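Local coordinates for protein tryparedoxin (Crithidia fasciculata, PDB 1O8X) that probably acts as a thioredoxin-like thiol-disulfide oxidoreductase, passing electrons through a redox disulfide in the trypanosomatid defence against oxidative stress, at residues A[50-53]-A[54-58]; A[95-98]-A[99-103]. The protein carries 1 engineered substitution. All blocks are in the same frame, centred on the assembly; numbering follows the deposited sequence.

Contact 1: residues A[50-53]-A[54-58]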
ATOM      1  N   LEU A  50      -8.481  -5.939  -4.421  1.00 11.88           N
ATOM      2  CA  LEU A  50      -7.057  -5.660  -4.437  1.00 12.04           C
ATOM      3  C   LEU A  50      -6.279  -6.961  -4.207  1.00 12.22           C
ATOM      4  O   LEU A  50      -5.254  -7.189  -4.863  1.00 12.41           O
ATOM      5  CB  LEU A  50      -6.712  -4.578  -3.407  1.00 11.93           C
ATOM      6  CG  LEU A  50      -5.224  -4.257  -3.271  1.00 11.58           C
ATOM      7  CD1 LEU A  50      -4.596  -3.803  -4.586  1.00 13.15           C
ATOM      8  CD2 LEU A  50      -5.064  -3.175  -2.219  1.00 12.91           C
ATOM      9  N   ILE A  51      -6.773  -7.839  -3.327  1.00 12.43           N
ATOM     10  CA  ILE A  51      -6.090  -9.115  -3.103  1.00 13.24           C
ATOM     11  C   ILE A  51      -6.084  -9.962  -4.383  1.00 13.49           C
ATOM     12  O   ILE A  51      -5.061 -10.543  -4.741  1.00 14.03           O
ATOM     13  CB  ILE A  51      -6.731  -9.898  -1.926  1.00 13.89           C
ATOM     14  CG1 ILE A  51      -6.396  -9.211  -0.604  1.00 14.48           C
ATOM     15  CG2 ILE A  51      -6.241 -11.350  -1.894  1.00 15.27           C
ATOM     16  CD1 ILE A  51      -7.155  -9.787   0.602  1.00 16.17           C
ATOM     17  N   GLU A  52      -7.207 -10.003  -5.096  1.00 13.47           N
ATOM     18  CA  GLU A  52      -7.274 -10.776  -6.337  1.00 14.47           C
ATOM     19  C   GLU A  52      -6.286 -10.229  -7.370  1.00 14.02           C
ATOM     20  O   GLU A  52      -5.568 -10.984  -8.025  1.00 15.08           O
ATOM     21  CB  GLU A  52      -8.692 -10.720  -6.895  1.00 15.71           C
ATOM     22  CG  GLU A  52      -8.893 -11.528  -8.166  1.00 18.56           C
ATOM     23  CD  GLU A  52     -10.344 -11.656  -8.587  1.00 23.23           C
ATOM     24  OE1 GLU A  52     -11.269 -11.300  -7.802  1.00 25.18           O
ATOM     25  OE2 GLU A  52     -10.545 -12.103  -9.732  1.00 23.78           O
ATOM     26  N   PHE A  53      -6.252  -8.915  -7.527  1.00 13.08           N
ATOM     27  CA  PHE A  53      -5.314  -8.282  -8.444  1.00 13.04           C
ATOM     28  C   PHE A  53      -3.854  -8.537  -8.054  1.00 13.08           C
ATOM     29  O   PHE A  53      -3.010  -8.876  -8.903  1.00 13.72           O
ATOM     30  CB  PHE A  53      -5.617  -6.791  -8.523  1.00 13.18           C
ATOM     31  CG  PHE A  53      -4.900  -6.099  -9.649  1.00 13.00           C
ATOM     32  CD1 PHE A  53      -5.475  -6.033 -10.918  1.00 15.00           C
ATOM     33  CD2 PHE A  53      -3.642  -5.534  -9.454  1.00 13.42           C
ATOM     34  CE1 PHE A  53      -4.802  -5.395 -11.973  1.00 15.54           C
ATOM     35  CE2 PHE A  53      -2.967  -4.909 -10.503  1.00 13.97           C
ATOM     36  CZ  PHE A  53      -3.554  -4.840 -11.755  1.00 14.87           C
ATOM     37  N   TYR A  54      -3.563  -8.412  -6.762  1.00 13.31           N
ATOM     38  CA  TYR A  54      -2.227  -8.666  -6.253  1.00 13.94           C
ATOM     39  C   TYR A  54      -1.809 -10.102  -6.535  1.00 14.69           C
ATOM     40  O   TYR A  54      -0.700 -10.347  -7.020  1.00 14.71           O
ATOM     41  CB  TYR A  54      -2.209  -8.393  -4.752  1.00 14.03           C
ATOM     42  CG  TYR A  54      -0.897  -8.598  -4.051  1.00 13.59           C
ATOM     43  CD1 TYR A  54       0.047  -7.578  -4.022  1.00 13.94           C
ATOM     44  CD2 TYR A  54      -0.602  -9.798  -3.408  1.00 13.73           C
ATOM     45  CE1 TYR A  54       1.253  -7.742  -3.369  1.00 14.20           C
ATOM     46  CE2 TYR A  54       0.595  -9.968  -2.760  1.00 13.88           C
ATOM     47  CZ  TYR A  54       1.524  -8.944  -2.747  1.00 14.38           C
ATOM     48  OH  TYR A  54       2.712  -9.088  -2.101  1.00 16.20           O
ATOM     49  N   ASP A  55      -2.690 -11.053  -6.240  1.00 15.41           N
ATOM     50  CA  ASP A  55      -2.324 -12.452  -6.422  1.00 16.79           C
ATOM     51  C   ASP A  55      -2.038 -12.752  -7.894  1.00 16.75           C
ATOM     52  O   ASP A  55      -1.089 -13.482  -8.209  1.00 17.84           O
ATOM     53  CB  ASP A  55      -3.405 -13.364  -5.845  1.00 18.30           C
ATOM     54  CG  ASP A  55      -3.344 -13.476  -4.321  1.00 20.83           C
ATOM     55  OD1 ASP A  55      -2.346 -13.065  -3.675  1.00 23.17           O
ATOM     56  OD2 ASP A  55      -4.282 -13.998  -3.686  1.00 24.29           O
ATOM     57  N   LYS A  56      -2.841 -12.178  -8.793  1.00 15.60           N
ATOM     58  CA  LYS A  56      -2.672 -12.399 -10.230  1.00 16.20           C
ATOM     59  C   LYS A  56      -1.391 -11.773 -10.772  1.00 16.11           C
ATOM     60  O   LYS A  56      -0.723 -12.354 -11.634  1.00 17.27           O
ATOM     61  CB  LYS A  56      -3.841 -11.794 -11.003  1.00 16.67           C
ATOM     62  CG  LYS A  56      -5.140 -12.577 -10.949  1.00 18.06           C
ATOM     63  CD  LYS A  56      -6.253 -11.831 -11.697  1.00 20.20           C
ATOM     64  CE  LYS A  56      -7.592 -12.558 -11.642  1.00 23.39           C
ATOM     65  NZ  LYS A  56      -8.723 -11.682 -12.084  1.00 25.07           N
ATOM     66  N   PHE A  57      -1.060 -10.574 -10.296  1.00 15.59           N
ATOM     67  CA  PHE A  57      -0.138  -9.691 -11.022  1.00 14.90           C
ATOM     68  C   PHE A  57       1.063  -9.142 -10.267  1.00 14.27           C
ATOM     69  O   PHE A  57       1.916  -8.515 -10.895  1.00 14.19           O
ATOM     70  CB  PHE A  57      -0.902  -8.510 -11.655  1.00 14.69           C
ATOM     71  CG  PHE A  57      -1.981  -8.927 -12.620  1.00 15.50           C
ATOM     72  CD1 PHE A  57      -3.286  -8.501 -12.444  1.00 16.49           C
ATOM     73  CD2 PHE A  57      -1.694  -9.749 -13.712  1.00 17.37           C
ATOM     74  CE1 PHE A  57      -4.292  -8.871 -13.320  1.00 16.91           C
ATOM     75  CE2 PHE A  57      -2.695 -10.132 -14.600  1.00 19.13           C
ATOM     76  CZ  PHE A  57      -4.008  -9.677 -14.405  1.00 18.50           C
ATOM     77  N   HIS A  58       1.170  -9.341  -8.952  1.00 14.29           N
ATOM     78  CA  HIS A  58       2.276  -8.688  -8.252  1.00 14.78           C
ATOM     79  C   HIS A  58       3.641  -9.128  -8.778  1.00 15.05           C
ATOM     80  O   HIS A  58       4.559  -8.327  -8.861  1.00 15.01           O
ATOM     81  CB  HIS A  58       2.156  -8.782  -6.718  1.00 15.14           C
ATOM     82  CG  HIS A  58       2.681 -10.050  -6.116  1.00 18.00           C
ATOM     83  ND1 HIS A  58       1.920 -11.190  -6.002  1.00 20.43           N
ATOM     84  CD2 HIS A  58       3.861 -10.322  -5.511  1.00 20.11           C
ATOM     85  CE1 HIS A  58       2.632 -12.134  -5.405  1.00 21.10           C
ATOM     86  NE2 HIS A  58       3.809 -11.629  -5.085  1.00 22.90           N
TER
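Tyr54 N donates to Leu50 O at 2.8 Å, while Tyr54 O is gripped twice by His58, one turn further on. His58 N and His58 ND1 reach that oxygen from opposite faces of its carbonyl plane; ND1, at 2.9 Å, stands well above that plane, with Tyr54 O nearly in the imidazole plane. A chi1 of 84° swings the imidazole across the helix so that ND1 faces Tyr54 O, and Tyr54 CZ lies over one imidazole face, toward the rim of that ring. Phe57 turns an edge to the face of Phe53, centroids 4.9 Å apart and planes at 61°. The closest approach is by Phe57 CD1, 3.5 Å from Phe53 CE1 and displaced toward the Phe53 rim. Glu52 and Lys56 run side by side as extended chains, Lys56 NZ making a salt bridge on the anti side of Glu52 OE2 at 3.0 Å, tilted out of the carboxylate plane; Glu136 also holds this ammonium. Leu50 to Phe57 belong to the C-terminal part of helix 41-57, in the beta-alpha-beta unit with strands 30-36 and 63-69. Tyr54 rests on strand 63-69, its hydroxyl bonded to Glu64, whereas Leu50 and Phe53 meet Leu131 of helix 127-131.

Contact 2: residues A[95-98]-A[99-103]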
ATOM      1  N   GLU A  95       3.417   7.258  13.040  1.00 26.89           N
ATOM      2  CA  GLU A  95       3.697   8.670  12.792  1.00 27.17           C
ATOM      3  C   GLU A  95       4.144   8.879  11.345  1.00 25.57           C
ATOM      4  O   GLU A  95       3.732   9.853  10.701  1.00 25.42           O
ATOM      5  CB  GLU A  95       4.742   9.196  13.777  1.00 28.01           C
ATOM      6  CG  GLU A  95       4.161   9.582  15.132  1.00 32.78           C
ATOM      7  CD  GLU A  95       4.962   9.050  16.316  1.00 37.67           C
ATOM      8  OE1 GLU A  95       6.082   8.525  16.117  1.00 40.48           O
ATOM      9  OE2 GLU A  95       4.462   9.146  17.463  1.00 40.47           O
ATOM     10  N   ALA A  96       4.947   7.952  10.827  1.00 24.20           N
ATOM     11  CA  ALA A  96       5.386   8.007   9.434  1.00 22.94           C
ATOM     12  C   ALA A  96       4.183   7.878   8.508  1.00 21.54           C
ATOM     13  O   ALA A  96       4.132   8.533   7.481  1.00 21.34           O
ATOM     14  CB  ALA A  96       6.407   6.930   9.127  1.00 23.44           C
ATOM     15  N   VAL A  97       3.216   7.037   8.880  1.00 20.12           N
ATOM     16  CA  VAL A  97       2.012   6.859   8.068  1.00 18.52           C
ATOM     17  C   VAL A  97       1.156   8.120   8.052  1.00 18.01           C
ATOM     18  O   VAL A  97       0.613   8.501   7.005  1.00 16.39           O
ATOM     19  CB  VAL A  97       1.171   5.649   8.541  1.00 18.39           C
ATOM     20  CG1 VAL A  97      -0.168   5.616   7.804  1.00 17.68           C
ATOM     21  CG2 VAL A  97       1.936   4.364   8.306  1.00 19.48           C
ATOM     22  N   GLN A  98       1.045   8.786   9.188  1.00 18.59           N
ATOM     23  CA  GLN A  98       0.234   9.996   9.264  1.00 18.43           C
ATOM     24  C   GLN A  98       0.864  11.102   8.430  1.00 18.25           C
ATOM     25  O   GLN A  98       0.180  11.824   7.712  1.00 17.78           O
ATOM     26  CB  GLN A  98       0.087  10.439  10.715  1.00 19.78           C
ATOM     27  CG  GLN A  98      -0.759   9.488  11.535  1.00 22.66           C
ATOM     28  CD  GLN A  98      -0.614   9.693  13.030  1.00 25.81           C
ATOM     29  OE1 GLN A  98       0.330  10.332  13.492  1.00 28.08           O
ATOM     30  NE2 GLN A  98      -1.550   9.143  13.787  1.00 28.48           N
ATOM     31  N   LYS A  99       2.182  11.195   8.485  1.00 18.90           N
ATOM     32  CA  LYS A  99       2.880  12.200   7.693  1.00 19.33           C
ATOM     33  C   LYS A  99       2.768  11.897   6.190  1.00 18.28           C
ATOM     34  O   LYS A  99       2.587  12.803   5.377  1.00 18.51           O
ATOM     35  CB  LYS A  99       4.312  12.335   8.179  1.00 20.81           C
ATOM     36  CG  LYS A  99       4.374  13.172   9.470  1.00 23.80           C
ATOM     37  CD  LYS A  99       5.686  12.991  10.192  1.00 27.41           C
ATOM     38  CE  LYS A  99       5.768  13.868  11.428  1.00 29.48           C
ATOM     39  NZ  LYS A  99       7.145  13.835  12.000  1.00 31.61           N
ATOM     40  N   LEU A 100       2.831  10.618   5.833  1.00 17.32           N
ATOM     41  CA  LEU A 100       2.668  10.190   4.445  1.00 16.27           C
ATOM     42  C   LEU A 100       1.251  10.476   3.930  1.00 15.18           C
ATOM     43  O   LEU A 100       1.066  10.916   2.783  1.00 15.00           O
ATOM     44  CB  LEU A 100       2.992   8.703   4.338  1.00 16.71           C
ATOM     45  CG  LEU A 100       3.077   8.148   2.921  1.00 17.07           C
ATOM     46  CD1 LEU A 100       4.097   8.903   2.068  1.00 19.64           C
ATOM     47  CD2 LEU A 100       3.411   6.666   2.949  1.00 18.36           C
ATOM     48  N   SER A 101       0.257  10.244   4.790  1.00 15.00           N
ATOM     49  CA  SER A 101      -1.132  10.551   4.470  1.00 14.92           C
ATOM     50  C   SER A 101      -1.282  12.035   4.161  1.00 14.71           C
ATOM     51  O   SER A 101      -1.950  12.412   3.206  1.00 15.00           O
ATOM     52  CB  SER A 101      -2.034  10.168   5.640  1.00 15.06           C
ATOM     53  OG  SER A 101      -1.974   8.776   5.890  1.00 15.06           O
ATOM     54  N   LYS A 102      -0.625  12.878   4.952  1.00 14.42           N
ATOM     55  CA  LYS A 102      -0.641  14.307   4.690  1.00 14.88           C
ATOM     56  C   LYS A 102       0.080  14.638   3.382  1.00 14.95           C
ATOM     57  O   LYS A 102      -0.435  15.395   2.567  1.00 14.94           O
ATOM     58  CB  LYS A 102      -0.036  15.087   5.873  1.00 15.54           C
ATOM     59  CG  LYS A 102       0.124  16.562   5.582  1.00 16.19           C
ATOM     60  CD  LYS A 102       0.579  17.368   6.784  1.00 17.24           C
ATOM     61  CE  LYS A 102       0.661  18.827   6.393  1.00 17.09           C
ATOM     62  NZ  LYS A 102       1.042  19.718   7.530  1.00 19.42           N
ATOM     63  N   HIS A 103       1.250  14.043   3.172  1.00 14.90           N
ATOM     64  CA  HIS A 103       2.032  14.316   1.966  1.00 15.40           C
ATOM     65  C   HIS A 103       1.227  14.063   0.690  1.00 15.06           C
ATOM     66  O   HIS A 103       1.287  14.863  -0.259  1.00 15.70           O
ATOM     67  CB  HIS A 103       3.300  13.472   1.949  1.00 15.97           C
ATOM     68  CG  HIS A 103       4.111  13.642   0.703  1.00 17.41           C
ATOM     69  ND1 HIS A 103       4.866  14.768   0.442  1.00 20.26           N
ATOM     70  CD2 HIS A 103       4.240  12.845  -0.384  1.00 18.58           C
ATOM     71  CE1 HIS A 103       5.450  14.640  -0.736  1.00 21.12           C
ATOM     72  NE2 HIS A 103       5.083  13.484  -1.260  1.00 20.29           N
TER
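Polar contacts between Val97 and Ser101 are concentrated on one oxygen: Val97 O accepts both Ser101 N and Ser101 OG, each at 2.8 Å, from opposite faces of its carbonyl plane. The amide is tilted modestly from that plane; the hydroxyl stands well above it, 37° out. With chi1 at -62° Ser101 OG sits beside its own backbone N, turned back toward the preceding turn. The indole NE1 of Trp70 also bonds this OG, so the hydroxyl links the helix backbone to a residue outside it. Ordinary helical bonds continue the ladder, such as Leu100 N to Ala96 O at 3.0 Å. Van der Waals contact is made mostly by side chains with carbonyl oxygens: Leu100 CB lies 3.3 Å from Ala96 O, and the start of the extended Lys99 chain, at CG, passes 3.6 Å from Glu95 O. The buried flank, carrying Val97, Leu100 and Ser101, packs on strands 30-36 and 63-69, where Leu100 touches Phe33, Phe35 and Cys68, while Lys99 and Lys102 are exposed. A serine bonded back to the carbonyl four residues earlier is a familiar feature of helices, here on an amphipathic helix flanking the central sheet of a thioredoxin fold.

Contacts 1 and 2 lie on opposite sides of the chain's centre, 25 Å apart between their centres and about 14 Å at their nearest atoms, so they do not touch. What joins them is the sheet: strand 63-69 meets contact 1 through Phe63 and Val65, and contact 2 through Cys68. This fits the layered thioredoxin fold, with helix 41-57 and helix 94-103 on different sides of the strands. Contact 1 has the closer tie along the chain to the redox site, because Cys40 immediately precedes helix 41-57 and Ala43, an engineered replacement for the second redox cysteine, lies in its first turn; contact 1 lies toward the other end of that helix.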